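O-succinylhomoserine sulfhydrylase (Mycobacterium tuberculosis, PDB 3NDN) probably catalyses the pyridoxal-phosphate-dependent formation of L-homocysteine from O-succinyl-L-homoserine and hydrogen sulfide, a step of methionine biosynthesis. Local coordinates at residues 30-36 and 88-93; 47-51 and 263-267; 206-210 and 277-281; 229-235 and 269-274. All coordinates share one frame; numbering follows the deposited sequence.

Interaction 1 (30-36 and 88-93)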
loop_
_atom_site.group_PDB
_atom_site.type_symbol
_atom_site.label_atom_id
_atom_site.label_comp_id
_atom_site.label_asym_id
_atom_site.label_seq_id
_atom_site.Cartn_x
_atom_site.Cartn_y
_atom_site.Cartn_z
ATOM N N VAL A 30 17.751 13.103 -13.976
ATOM C CA VAL A 30 17.921 11.704 -13.539
ATOM C C VAL A 30 17.035 11.353 -12.344
ATOM O O VAL A 30 16.649 10.194 -12.180
ATOM C CB VAL A 30 19.425 11.268 -13.237
ATOM C CG1 VAL A 30 20.336 11.461 -14.471
ATOM C CG2 VAL A 30 19.983 11.979 -12.028
ATOM N N GLY A 31 16.743 12.337 -11.486
ATOM C CA GLY A 31 15.835 12.093 -10.362
ATOM C C GLY A 31 14.403 11.795 -10.798
ATOM O O GLY A 31 13.688 11.034 -10.135
ATOM N N VAL A 32 13.974 12.384 -11.916
ATOM C CA VAL A 32 12.628 12.132 -12.436
ATOM C C VAL A 32 12.483 10.765 -13.135
ATOM O O VAL A 32 11.455 10.093 -12.981
ATOM C CB VAL A 32 12.157 13.287 -13.384
ATOM C CG1 VAL A 32 10.809 12.975 -14.029
ATOM C CG2 VAL A 32 12.089 14.635 -12.599
ATOM N N ARG A 33 13.480 10.360 -13.918
ATOM C CA ARG A 33 13.298 9.167 -14.779
ATOM C C ARG A 33 14.509 8.222 -14.904
ATOM O O ARG A 33 14.531 7.336 -15.777
ATOM C CB ARG A 33 12.736 9.568 -16.180
ATOM C CG ARG A 33 13.233 10.899 -16.744
ATOM C CD ARG A 33 12.916 11.117 -18.244
ATOM N NE ARG A 33 11.526 11.464 -18.594
ATOM C CZ ARG A 33 10.636 10.604 -19.084
ATOM N NH1 ARG A 33 10.980 9.338 -19.274
ATOM N NH2 ARG A 33 9.398 11.010 -19.408
ATOM N N GLY A 34 15.501 8.386 -14.035
ATOM C CA GLY A 34 16.647 7.463 -13.972
ATOM C C GLY A 34 16.364 6.088 -13.354
ATOM O O GLY A 34 15.548 5.950 -12.424
ATOM N N GLY A 35 17.018 5.067 -13.906
ATOM C CA GLY A 35 17.032 3.716 -13.325
ATOM C C GLY A 35 15.786 2.853 -13.471
ATOM O O GLY A 35 15.637 1.849 -12.754
ATOM N N MET A 36 14.892 3.220 -14.393
ATOM C CA MET A 36 13.621 2.497 -14.557
ATOM C C MET A 36 13.818 1.197 -15.305
ATOM O O MET A 36 14.726 1.090 -16.120
ATOM C CB MET A 36 12.609 3.342 -15.344
ATOM C CG MET A 36 12.285 4.674 -14.718
ATOM S SD MET A 36 10.875 5.446 -15.529
ATOM C CE MET A 36 11.537 5.926 -17.124
ATOM N N GLU A 88 19.351 2.327 -8.015
ATOM C CA GLU A 88 19.976 2.927 -9.205
ATOM C C GLU A 88 19.680 4.411 -9.377
ATOM O O GLU A 88 20.558 5.189 -9.790
ATOM C CB GLU A 88 19.635 2.124 -10.464
ATOM C CG GLU A 88 20.233 2.686 -11.764
ATOM C CD GLU A 88 21.705 2.344 -11.975
ATOM O OE1 GLU A 88 22.334 1.706 -11.080
ATOM O OE2 GLU A 88 22.230 2.714 -13.063
ATOM N N ARG A 89 18.449 4.827 -9.064
ATOM C CA ARG A 89 18.097 6.249 -9.096
ATOM C C ARG A 89 18.959 7.078 -8.123
ATOM O O ARG A 89 19.489 8.131 -8.501
ATOM C CB ARG A 89 16.576 6.457 -8.848
ATOM C CG ARG A 89 16.079 7.913 -8.998
ATOM C CD ARG A 89 14.525 7.976 -9.081
ATOM N NE ARG A 89 14.031 7.359 -10.318
ATOM C CZ ARG A 89 12.746 7.281 -10.686
ATOM N NH1 ARG A 89 12.429 6.699 -11.845
ATOM N NH2 ARG A 89 11.778 7.759 -9.901
ATOM N N LEU A 90 19.132 6.597 -6.883
ATOM C CA LEU A 90 19.977 7.300 -5.910
ATOM C C LEU A 90 21.462 7.280 -6.352
ATOM O O LEU A 90 22.165 8.277 -6.202
ATOM C CB LEU A 90 19.826 6.691 -4.479
ATOM C CG LEU A 90 20.600 7.332 -3.308
ATOM C CD1 LEU A 90 20.339 8.843 -3.149
ATOM C CD2 LEU A 90 20.384 6.566 -1.962
ATOM N N ARG A 91 21.914 6.161 -6.914
ATOM C CA ARG A 91 23.304 6.023 -7.400
ATOM C C ARG A 91 23.585 7.048 -8.518
ATOM O O ARG A 91 24.655 7.679 -8.545
ATOM C CB ARG A 91 23.576 4.588 -7.910
ATOM C CG ARG A 91 25.087 4.283 -8.239
ATOM C CD ARG A 91 25.260 3.075 -9.215
ATOM N NE ARG A 91 24.674 3.308 -10.544
ATOM C CZ ARG A 91 25.112 4.196 -11.445
ATOM N NH1 ARG A 91 26.153 5.001 -11.186
ATOM N NH2 ARG A 91 24.483 4.305 -12.617
ATOM N N LEU A 92 22.615 7.221 -9.415
ATOM C CA LEU A 92 22.708 8.209 -10.513
ATOM C C LEU A 92 22.792 9.637 -9.991
ATOM O O LEU A 92 23.641 10.399 -10.458
ATOM C CB LEU A 92 21.538 8.087 -11.503
ATOM C CG LEU A 92 21.634 6.892 -12.479
ATOM C CD1 LEU A 92 20.270 6.546 -13.090
ATOM C CD2 LEU A 92 22.668 7.162 -13.587
ATOM N N ILE A 93 21.925 9.987 -9.037
ATOM C CA ILE A 93 21.944 11.340 -8.398
ATOM C C ILE A 93 23.294 11.664 -7.727
ATOM O O ILE A 93 23.810 12.800 -7.825
ATOM C CB ILE A 93 20.755 11.500 -7.396
ATOM C CG1 ILE A 93 19.415 11.541 -8.160
ATOM C CG2 ILE A 93 20.921 12.752 -6.486
ATOM C CD1 ILE A 93 18.163 11.435 -7.261
#

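Interaction 2 (47-51 and 263-267)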
loop_
_atom_site.group_PDB
_atom_site.type_symbol
_atom_site.label_atom_id
_atom_site.label_comp_id
_atom_site.label_asym_id
_atom_site.label_seq_id
_atom_site.Cartn_x
_atom_site.Cartn_y
_atom_site.Cartn_z
ATOM N N ALA A 47 6.414 0.154 -11.355
ATOM C CA ALA A 47 5.686 -0.990 -10.794
ATOM C C ALA A 47 6.211 -1.464 -9.428
ATOM O O ALA A 47 7.411 -1.331 -9.132
ATOM C CB ALA A 47 5.722 -2.158 -11.792
ATOM N N MET A 48 5.316 -2.034 -8.614
ATOM C CA MET A 48 5.672 -2.563 -7.267
ATOM C C MET A 48 5.558 -4.090 -7.234
ATOM O O MET A 48 4.454 -4.619 -7.352
ATOM C CB MET A 48 4.736 -1.963 -6.208
ATOM C CG MET A 48 5.148 -2.232 -4.749
ATOM S SD MET A 48 3.797 -1.930 -3.578
ATOM C CE MET A 48 3.752 -0.138 -3.522
ATOM N N TYR A 49 6.689 -4.774 -7.023
ATOM C CA TYR A 49 6.753 -6.239 -7.015
ATOM C C TYR A 49 6.805 -6.804 -5.591
ATOM O O TYR A 49 7.882 -7.133 -5.067
ATOM C CB TYR A 49 7.913 -6.780 -7.903
ATOM C CG TYR A 49 7.761 -6.451 -9.394
ATOM C CD1 TYR A 49 7.058 -7.310 -10.249
ATOM C CD2 TYR A 49 8.319 -5.290 -9.945
ATOM C CE1 TYR A 49 6.889 -7.000 -11.611
ATOM C CE2 TYR A 49 8.158 -4.970 -11.308
ATOM C CZ TYR A 49 7.452 -5.850 -12.135
ATOM O OH TYR A 49 7.267 -5.582 -13.486
ATOM N N LEU A 50 5.625 -6.922 -4.981
ATOM C CA LEU A 50 5.499 -7.507 -3.635
ATOM C C LEU A 50 5.566 -9.027 -3.755
ATOM O O LEU A 50 4.540 -9.705 -3.812
ATOM C CB LEU A 50 4.203 -7.059 -2.933
ATOM C CG LEU A 50 4.050 -5.553 -2.659
ATOM C CD1 LEU A 50 2.740 -5.205 -1.940
ATOM C CD2 LEU A 50 5.250 -5.032 -1.870
ATOM N N THR A 51 6.799 -9.539 -3.787
ATOM C CA THR A 51 7.075 -10.966 -3.826
ATOM C C THR A 51 8.356 -11.213 -3.018
ATOM O O THR A 51 9.305 -10.389 -3.064
ATOM C CB THR A 51 7.237 -11.491 -5.282
ATOM O OG1 THR A 51 7.178 -12.920 -5.282
ATOM C CG2 THR A 51 8.584 -11.034 -5.919
ATOM N N SER A 263 11.965 -3.067 2.503
ATOM C CA SER A 263 10.707 -3.592 1.992
ATOM C C SER A 263 10.443 -3.005 0.583
ATOM O O SER A 263 10.707 -1.839 0.346
ATOM C CB SER A 263 9.573 -3.236 2.946
ATOM O OG SER A 263 8.320 -3.346 2.300
ATOM N N ALA A 264 9.951 -3.820 -0.345
ATOM C CA ALA A 264 9.578 -3.312 -1.681
ATOM C C ALA A 264 8.513 -2.202 -1.660
ATOM O O ALA A 264 8.489 -1.345 -2.570
ATOM C CB ALA A 264 9.140 -4.495 -2.616
ATOM N N PHE A 265 7.620 -2.211 -0.658
ATOM C CA PHE A 265 6.625 -1.130 -0.518
ATOM C C PHE A 265 7.362 0.191 -0.174
ATOM O O PHE A 265 7.146 1.221 -0.817
ATOM C CB PHE A 265 5.554 -1.442 0.559
ATOM C CG PHE A 265 4.583 -0.307 0.795
ATOM C CD1 PHE A 265 3.435 -0.184 0.010
ATOM C CD2 PHE A 265 4.841 0.673 1.770
ATOM C CE1 PHE A 265 2.540 0.874 0.206
ATOM C CE2 PHE A 265 3.970 1.718 1.976
ATOM C CZ PHE A 265 2.811 1.840 1.186
ATOM N N ASN A 266 8.252 0.137 0.812
ATOM C CA ASN A 266 9.043 1.317 1.212
ATOM C C ASN A 266 9.892 1.828 0.026
ATOM O O ASN A 266 10.033 3.032 -0.166
ATOM C CB ASN A 266 9.951 1.005 2.424
ATOM C CG ASN A 266 9.166 0.793 3.720
ATOM O OD1 ASN A 266 8.034 0.278 3.715
ATOM N ND2 ASN A 266 9.767 1.183 4.840
ATOM N N ALA A 267 10.430 0.901 -0.765
ATOM C CA ALA A 267 11.269 1.239 -1.928
ATOM C C ALA A 267 10.470 2.066 -2.951
ATOM O O ALA A 267 10.997 3.015 -3.535
ATOM C CB ALA A 267 11.822 -0.050 -2.593
#

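Interaction 3 (206-210 and 277-281)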
loop_
_atom_site.group_PDB
_atom_site.type_symbol
_atom_site.label_atom_id
_atom_site.label_comp_id
_atom_site.label_asym_id
_atom_site.label_seq_id
_atom_site.Cartn_x
_atom_site.Cartn_y
_atom_site.Cartn_z
ATOM N N ALA A 206 23.072 17.462 5.046
ATOM C CA ALA A 206 23.236 18.244 3.813
ATOM C C ALA A 206 22.408 17.801 2.589
ATOM O O ALA A 206 22.027 18.643 1.766
ATOM C CB ALA A 206 24.719 18.310 3.445
ATOM N N THR A 207 22.146 16.494 2.475
ATOM C CA THR A 207 21.575 15.856 1.267
ATOM C C THR A 207 22.564 15.901 0.082
ATOM O O THR A 207 23.470 16.746 0.063
ATOM C CB THR A 207 20.206 16.484 0.808
ATOM O OG1 THR A 207 20.454 17.614 -0.048
ATOM C CG2 THR A 207 19.340 16.918 2.005
ATOM N N PRO A 208 22.387 15.006 -0.918
ATOM C CA PRO A 208 23.249 15.016 -2.121
ATOM C C PRO A 208 23.120 16.276 -2.981
ATOM O O PRO A 208 23.916 16.497 -3.914
ATOM C CB PRO A 208 22.792 13.777 -2.916
ATOM C CG PRO A 208 21.534 13.310 -2.285
ATOM C CD PRO A 208 21.509 13.820 -0.870
ATOM N N LEU A 209 22.146 17.115 -2.664
ATOM C CA LEU A 209 21.955 18.312 -3.448
ATOM C C LEU A 209 22.879 19.455 -2.996
ATOM O O LEU A 209 23.200 20.339 -3.797
ATOM C CB LEU A 209 20.488 18.731 -3.434
ATOM C CG LEU A 209 19.550 18.039 -4.434
ATOM C CD1 LEU A 209 19.619 16.514 -4.399
ATOM C CD2 LEU A 209 18.145 18.501 -4.187
ATOM N N LEU A 210 23.295 19.442 -1.729
ATOM C CA LEU A 210 24.075 20.576 -1.186
ATOM C C LEU A 210 25.556 20.292 -0.875
ATOM O O LEU A 210 26.330 21.230 -0.687
ATOM C CB LEU A 210 23.381 21.196 0.029
ATOM C CG LEU A 210 21.918 21.638 -0.107
ATOM C CD1 LEU A 210 21.448 22.253 1.192
ATOM C CD2 LEU A 210 21.716 22.615 -1.289
ATOM N N LEU A 277 12.922 15.660 -5.008
ATOM C CA LEU A 277 13.969 16.066 -4.046
ATOM C C LEU A 277 14.584 17.431 -4.376
ATOM O O LEU A 277 14.712 18.301 -3.487
ATOM C CB LEU A 277 15.064 14.984 -3.903
ATOM C CG LEU A 277 16.202 15.098 -2.853
ATOM C CD1 LEU A 277 15.694 15.096 -1.416
ATOM C CD2 LEU A 277 17.210 13.982 -3.038
ATOM N N ALA A 278 14.952 17.621 -5.648
ATOM C CA ALA A 278 15.587 18.877 -6.091
ATOM C C ALA A 278 14.800 20.146 -5.747
ATOM O O ALA A 278 15.351 21.068 -5.105
ATOM C CB ALA A 278 15.907 18.824 -7.609
ATOM N N ILE A 279 13.522 20.210 -6.162
ATOM C CA ILE A 279 12.688 21.391 -5.853
ATOM C C ILE A 279 12.324 21.552 -4.360
ATOM O O ILE A 279 12.253 22.686 -3.860
ATOM C CB ILE A 279 11.429 21.533 -6.768
ATOM C CG1 ILE A 279 10.463 20.344 -6.596
ATOM C CG2 ILE A 279 11.847 21.765 -8.249
ATOM C CD1 ILE A 279 9.073 20.588 -7.271
ATOM N N ARG A 280 12.104 20.437 -3.662
ATOM C CA ARG A 280 11.881 20.466 -2.190
ATOM C C ARG A 280 13.091 21.018 -1.402
ATOM O O ARG A 280 12.942 21.935 -0.546
ATOM C CB ARG A 280 11.471 19.070 -1.683
ATOM C CG ARG A 280 10.033 18.659 -2.089
ATOM C CD ARG A 280 9.586 17.359 -1.415
ATOM N NE ARG A 280 10.303 16.147 -1.856
ATOM C CZ ARG A 280 11.283 15.556 -1.157
ATOM N NH1 ARG A 280 11.687 16.079 -0.004
ATOM N NH2 ARG A 280 11.872 14.457 -1.610
ATOM N N VAL A 281 14.288 20.499 -1.694
ATOM C CA VAL A 281 15.505 21.021 -1.027
ATOM C C VAL A 281 15.761 22.503 -1.365
ATOM O O VAL A 281 15.977 23.324 -0.451
ATOM C CB VAL A 281 16.769 20.127 -1.268
ATOM C CG1 VAL A 281 18.024 20.789 -0.678
ATOM C CG2 VAL A 281 16.572 18.757 -0.656
#

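Interaction 4 (229-235 and 269-274)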
loop_
_atom_site.group_PDB
_atom_site.type_symbol
_atom_site.label_atom_id
_atom_site.label_comp_id
_atom_site.label_asym_id
_atom_site.label_seq_id
_atom_site.Cartn_x
_atom_site.Cartn_y
_atom_site.Cartn_z
ATOM N N ILE A 229 14.856 12.378 1.697
ATOM C CA ILE A 229 14.506 11.427 0.589
ATOM C C ILE A 229 12.986 11.103 0.517
ATOM O O ILE A 229 12.339 11.334 -0.524
ATOM C CB ILE A 229 15.423 10.205 0.582
ATOM C CG1 ILE A 229 16.810 10.629 0.098
ATOM C CG2 ILE A 229 14.861 9.061 -0.353
ATOM C CD1 ILE A 229 17.959 9.779 0.623
ATOM N N ASP A 230 12.420 10.611 1.619
ATOM C CA ASP A 230 10.939 10.513 1.777
ATOM C C ASP A 230 10.329 11.914 1.657
ATOM O O ASP A 230 9.469 12.184 0.778
ATOM C CB ASP A 230 10.603 9.864 3.154
ATOM C CG ASP A 230 9.095 9.652 3.375
ATOM O OD1 ASP A 230 8.289 10.577 3.108
ATOM O OD2 ASP A 230 8.726 8.549 3.833
ATOM N N GLY A 231 10.790 12.805 2.536
ATOM C CA GLY A 231 10.367 14.204 2.559
ATOM C C GLY A 231 9.020 14.513 3.217
ATOM O O GLY A 231 8.715 15.693 3.472
ATOM N N GLN A 232 8.223 13.483 3.519
ATOM C CA GLN A 232 6.894 13.701 4.137
ATOM C C GLN A 232 6.592 12.835 5.374
ATOM O O GLN A 232 5.438 12.666 5.750
ATOM C CB GLN A 232 5.785 13.609 3.089
ATOM C CG GLN A 232 6.120 14.380 1.807
ATOM C CD GLN A 232 5.072 14.224 0.725
ATOM O OE1 GLN A 232 5.266 13.465 -0.225
ATOM N NE2 GLN A 232 3.963 14.938 0.854
ATOM N N GLY A 233 7.644 12.336 6.018
ATOM C CA GLY A 233 7.501 11.635 7.304
ATOM C C GLY A 233 6.803 10.286 7.362
ATOM O O GLY A 233 6.356 9.879 8.456
ATOM N N ARG A 234 6.808 9.553 6.246
ATOM C CA ARG A 234 5.975 8.329 6.057
ATOM C C ARG A 234 6.610 6.973 6.443
ATOM O O ARG A 234 5.970 6.170 7.179
ATOM C CB ARG A 234 5.466 8.243 4.617
ATOM C CG ARG A 234 4.474 9.319 4.208
ATOM C CD ARG A 234 4.416 9.465 2.680
ATOM N NE ARG A 234 5.692 9.871 2.080
ATOM C CZ ARG A 234 5.866 10.057 0.770
ATOM N NH1 ARG A 234 4.856 9.855 -0.073
ATOM N NH2 ARG A 234 7.054 10.443 0.293
ATOM N N VAL A 235 7.826 6.702 5.933
ATOM C CA VAL A 235 8.471 5.390 6.093
ATOM C C VAL A 235 9.987 5.486 6.452
ATOM O O VAL A 235 10.599 6.568 6.364
ATOM C CB VAL A 235 8.271 4.432 4.829
ATOM C CG1 VAL A 235 6.773 4.281 4.431
ATOM C CG2 VAL A 235 9.123 4.884 3.635
ATOM N N VAL A 269 7.757 3.976 -2.196
ATOM C CA VAL A 269 7.593 5.294 -1.547
ATOM C C VAL A 269 8.822 6.221 -1.756
ATOM O O VAL A 269 8.680 7.395 -2.160
ATOM C CB VAL A 269 7.242 5.181 -0.030
ATOM C CG1 VAL A 269 7.206 6.590 0.621
ATOM C CG2 VAL A 269 5.900 4.470 0.165
ATOM N N LEU A 270 10.016 5.671 -1.518
ATOM C CA LEU A 270 11.258 6.419 -1.585
ATOM C C LEU A 270 11.702 6.804 -3.004
ATOM O O LEU A 270 12.178 7.900 -3.196
ATOM C CB LEU A 270 12.382 5.678 -0.833
ATOM C CG LEU A 270 12.119 5.442 0.664
ATOM C CD1 LEU A 270 13.253 4.646 1.322
ATOM C CD2 LEU A 270 11.892 6.759 1.419
ATOM N N LEU A 271 11.571 5.900 -3.982
ATOM C CA LEU A 271 11.945 6.213 -5.374
ATOM C C LEU A 271 11.056 7.303 -5.997
ATOM O O LEU A 271 11.519 8.095 -6.841
ATOM C CB LEU A 271 11.962 4.912 -6.252
ATOM C CG LEU A 271 10.667 4.201 -6.673
ATOM C CD1 LEU A 271 10.062 4.839 -7.996
ATOM C CD2 LEU A 271 10.871 2.694 -6.891
ATOM N N LYS A 272 9.790 7.366 -5.573
ATOM C CA LYS A 272 8.898 8.403 -6.045
ATOM C C LYS A 272 9.254 9.706 -5.285
ATOM O O LYS A 272 9.156 10.786 -5.845
ATOM C CB LYS A 272 7.417 8.017 -5.832
ATOM C CG LYS A 272 6.940 6.774 -6.635
ATOM C CD LYS A 272 7.113 6.937 -8.171
ATOM C CE LYS A 272 6.007 7.775 -8.788
ATOM N NZ LYS A 272 6.186 7.947 -10.281
ATOM N N GLY A 273 9.714 9.587 -4.042
ATOM C CA GLY A 273 10.200 10.799 -3.301
ATOM C C GLY A 273 11.417 11.443 -3.977
ATOM O O GLY A 273 11.607 12.672 -3.928
ATOM N N LEU A 274 12.241 10.618 -4.617
ATOM C CA LEU A 274 13.470 11.114 -5.263
ATOM C C LEU A 274 13.150 12.021 -6.477
ATOM O O LEU A 274 13.955 12.877 -6.859
ATOM C CB LEU A 274 14.377 9.951 -5.666
ATOM C CG LEU A 274 15.178 9.232 -4.557
ATOM C CD1 LEU A 274 15.879 8.018 -5.175
ATOM C CD2 LEU A 274 16.199 10.169 -3.868
HETATM O O HOH W 1 6.328 8.933 -2.496
#

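Interaction 1 (30-36 and 88-93)
Arg89 reaches from helix 81-94 to the carbonyl of Gly34, and both nitrogens along one side of its guanidinium grip that single oxygen. The bond from Arg89 NE to Gly34 O is 3.0 Å long with an N-H...O angle of 162°, and it lies in the carbonyl plane on a lone pair. Arg89 NH1 meets the same Gly34 O at 3.3 Å, less straight and tilted from that plane. Val32 O sits above one guanidinium face, while Met36 CG rests at the edge, 3.5 Å from Arg89 NH1. The extended start of the arm, with CG anti to the backbone N (chi1 -174°), lays CD against Gly31 O, a buried carbonyl without a polar partner in the model, and the bend at chi3 (-67°) turns NE and the guanidinium to Gly34 O. Alongside the arm, Val30 CG2 slides past Ile93 CG1 at 3.9 Å, and Ile93 CD1 packs on Gly31 CA. Gly34 and Gly35 let the chain run close to the helix, so that Leu92 CD1 lies 3.7 Å from Gly35 N and Glu88 CG abuts Gly35 CA. Further out, Glu46 and Glu275 form salt bridges with Arg89, which would fix the rotation of the guanidinium and balance its charge. Arg33, in segment 30-36, instead pairs with Asp355 and Glu400 of the second subunit. The N-terminal residues 30-36 thus pack on helix 81-94 of their own chain while Arg33 reaches a neighbour, probably as in related trans-sulfuration enzymes, whose N-terminal parts contact an adjacent subunit.

Interaction 2 (47-51 and 263-267)
The methyl end of Met48 presses on the ring of Phe265, with Met48 CE 3.5 Å from Phe265 CD1. This is the tight part of the contact. Met48 runs out almost straight from its backbone, CG anti to N and chi2 near -164°, and then bends at chi3 (-75°), which turns CE onto the CD1-CE1 side of the ring. Its sulfur follows in a Met-aromatic contact, Met48 SD standing 5.3 Å from the centroid of the Phe265 ring and well off the ring normal. The two side chains cross obliquely. Beside them Leu50 CD2 rests on the first turn of helix 264-273, 4.0 Å from Ala264 CB and near Phe265 N and CB. Ala264 CB meets the loop backbone as well, 3.8 Å from Tyr49 O. The loose side is at Ser263, which is partly exposed, stays apart from the loop and acts as the N-cap, its OG accepting from Phe265 N at 3.2 Å. Tyr49 turns away to meet Phe41 of the third subunit edge-to-face, and Phe265 stacks on Phe265 of the fourth, so the contact lies where subunits of the tetramer converge. No hydrogen bond joins the loop 47-51 to residues 263-267. The chemistry is that of apolar side chains with one sulfur-ring contact, which implies that the fit of shapes and the burial of hydrocarbon hold the loop to the helix, while the loop's backbone polar atoms find partners elsewhere, such as Thr82 and Asn80.

Interaction 3 (206-210 and 277-281)
Leu209 projects from the ST turn that opens the short, weakly bonded helix 207-210, following strand 198-202, and lodges on the first turn of helix 277-296. The turn is made by Thr207, whose OG1 accepts from Leu209 N at 3.2 Å and donates to Ala206 O at 2.6 Å, there in the carbonyl plane. With chi1 at 86°, this hydroxyl sits between the backbone N and the carbonyl carbon, and the two bonds fix its rotation; Thr207 OG1 also lies 4.0 Å from Val281 CG1. Thr207 and Leu277 both touch His228, next to Lys227. Leu209 has CG beside its backbone N, and chi2 near 52° directs CD1 to Leu277 and CD2 to Ala278 and Val281. CD1 meets Leu277 CD2 at 3.8 Å, with Pro208 CG at the margin of the same patch. Leu209 CD2 is 3.6 Å from Val281 CB. Its approach to Ala278 CA is closer than normal van der Waals contact, so this methyl is strained or its placement doubtful. On the helix, Leu277 extends with CG anti to N, its side chain crossing that of Leu209. Leu210 completes the apolar seam, which contains no hydrogen bond between the two segments. It comes tip to tip with Val281, whose CG1, anti to the backbone N, rests 4.0 Å from Leu210 CG and about equally near both leucine methyls.

Interaction 4 (229-235 and 269-274)
An Asx turn at Asp230 shapes the loop that follows Lys227, the predicted attachment site of pyridoxal phosphate, and this loop packs on helix 264-273. Val269 CG1 lies over the centre of the Arg234 guanidinium, 3.7 Å from Arg234 CZ, while Gln232 OE1 is above the opposite face, nearer the rim. The guanidinium is thus sandwiched, and Asp230 holds its edge. Arg234 NE bonds to Asp230 OD1 at 2.9 Å in a salt bridge, and Arg234 NH2 joins it on the same oxygen. Gln232 N also donates to Asp230 OD1, at 2.9 Å, closing the Asx turn, so three N-H groups grip one carboxylate oxygen. The other, Asp230 OD2, accepts from Val235 N at 2.9 Å nearly along its C-O axis. Asp230 CG stands anti to the backbone N (chi1 -177°), which carries the carboxylate inside the loop; CB itself packs against Leu270 CD2. Val235 reaches tip to tip toward Val269, and its CG2 touches Leu270 CD2 as well, at 4.0 Å. At the other end Ile229 lies side by side with Leu274, pointing the same way, and Ile229 O receives a CA-H...O contact from Gly273 CA at 3.5 Å, eased by the absence of a side chain there. A water accepts weakly from Arg234 NH1 and donates to Val269 O at 2.8 Å, bridging the segments. The loop joins strands 220-224 and 238-242 of the large sheet; Leu270 and Leu274 of segment 269-274 pack on Phe86 of helix 81-94, and helix 264-273 therefore lies between this loop and helix 81-94.

How the interactions relate
Interaction 4 touches each of the other three. Residues 269-274 meet interaction 1 through Arg89 NH2, 3.1 Å from Leu271 O, and through Leu274, which packs on Arg89 and Ile93. They meet interaction 3 where Arg280 NH2 bonds to Gly273 O at 2.9 Å, while Arg280 NH1 takes His228 O, next to Lys227, the predicted cofactor lysine. Interaction 2 uses the start of the same helix 264-273, its centre about 14 Å from that of interaction 4, and Asn266 packs on Val235. Interactions 1 and 3 touch lightly through Ile93 and Pro208. Interactions 2 and 3 remain separate, their centres about 24 Å apart. All four border the second subunit, interaction 2 through Phe265.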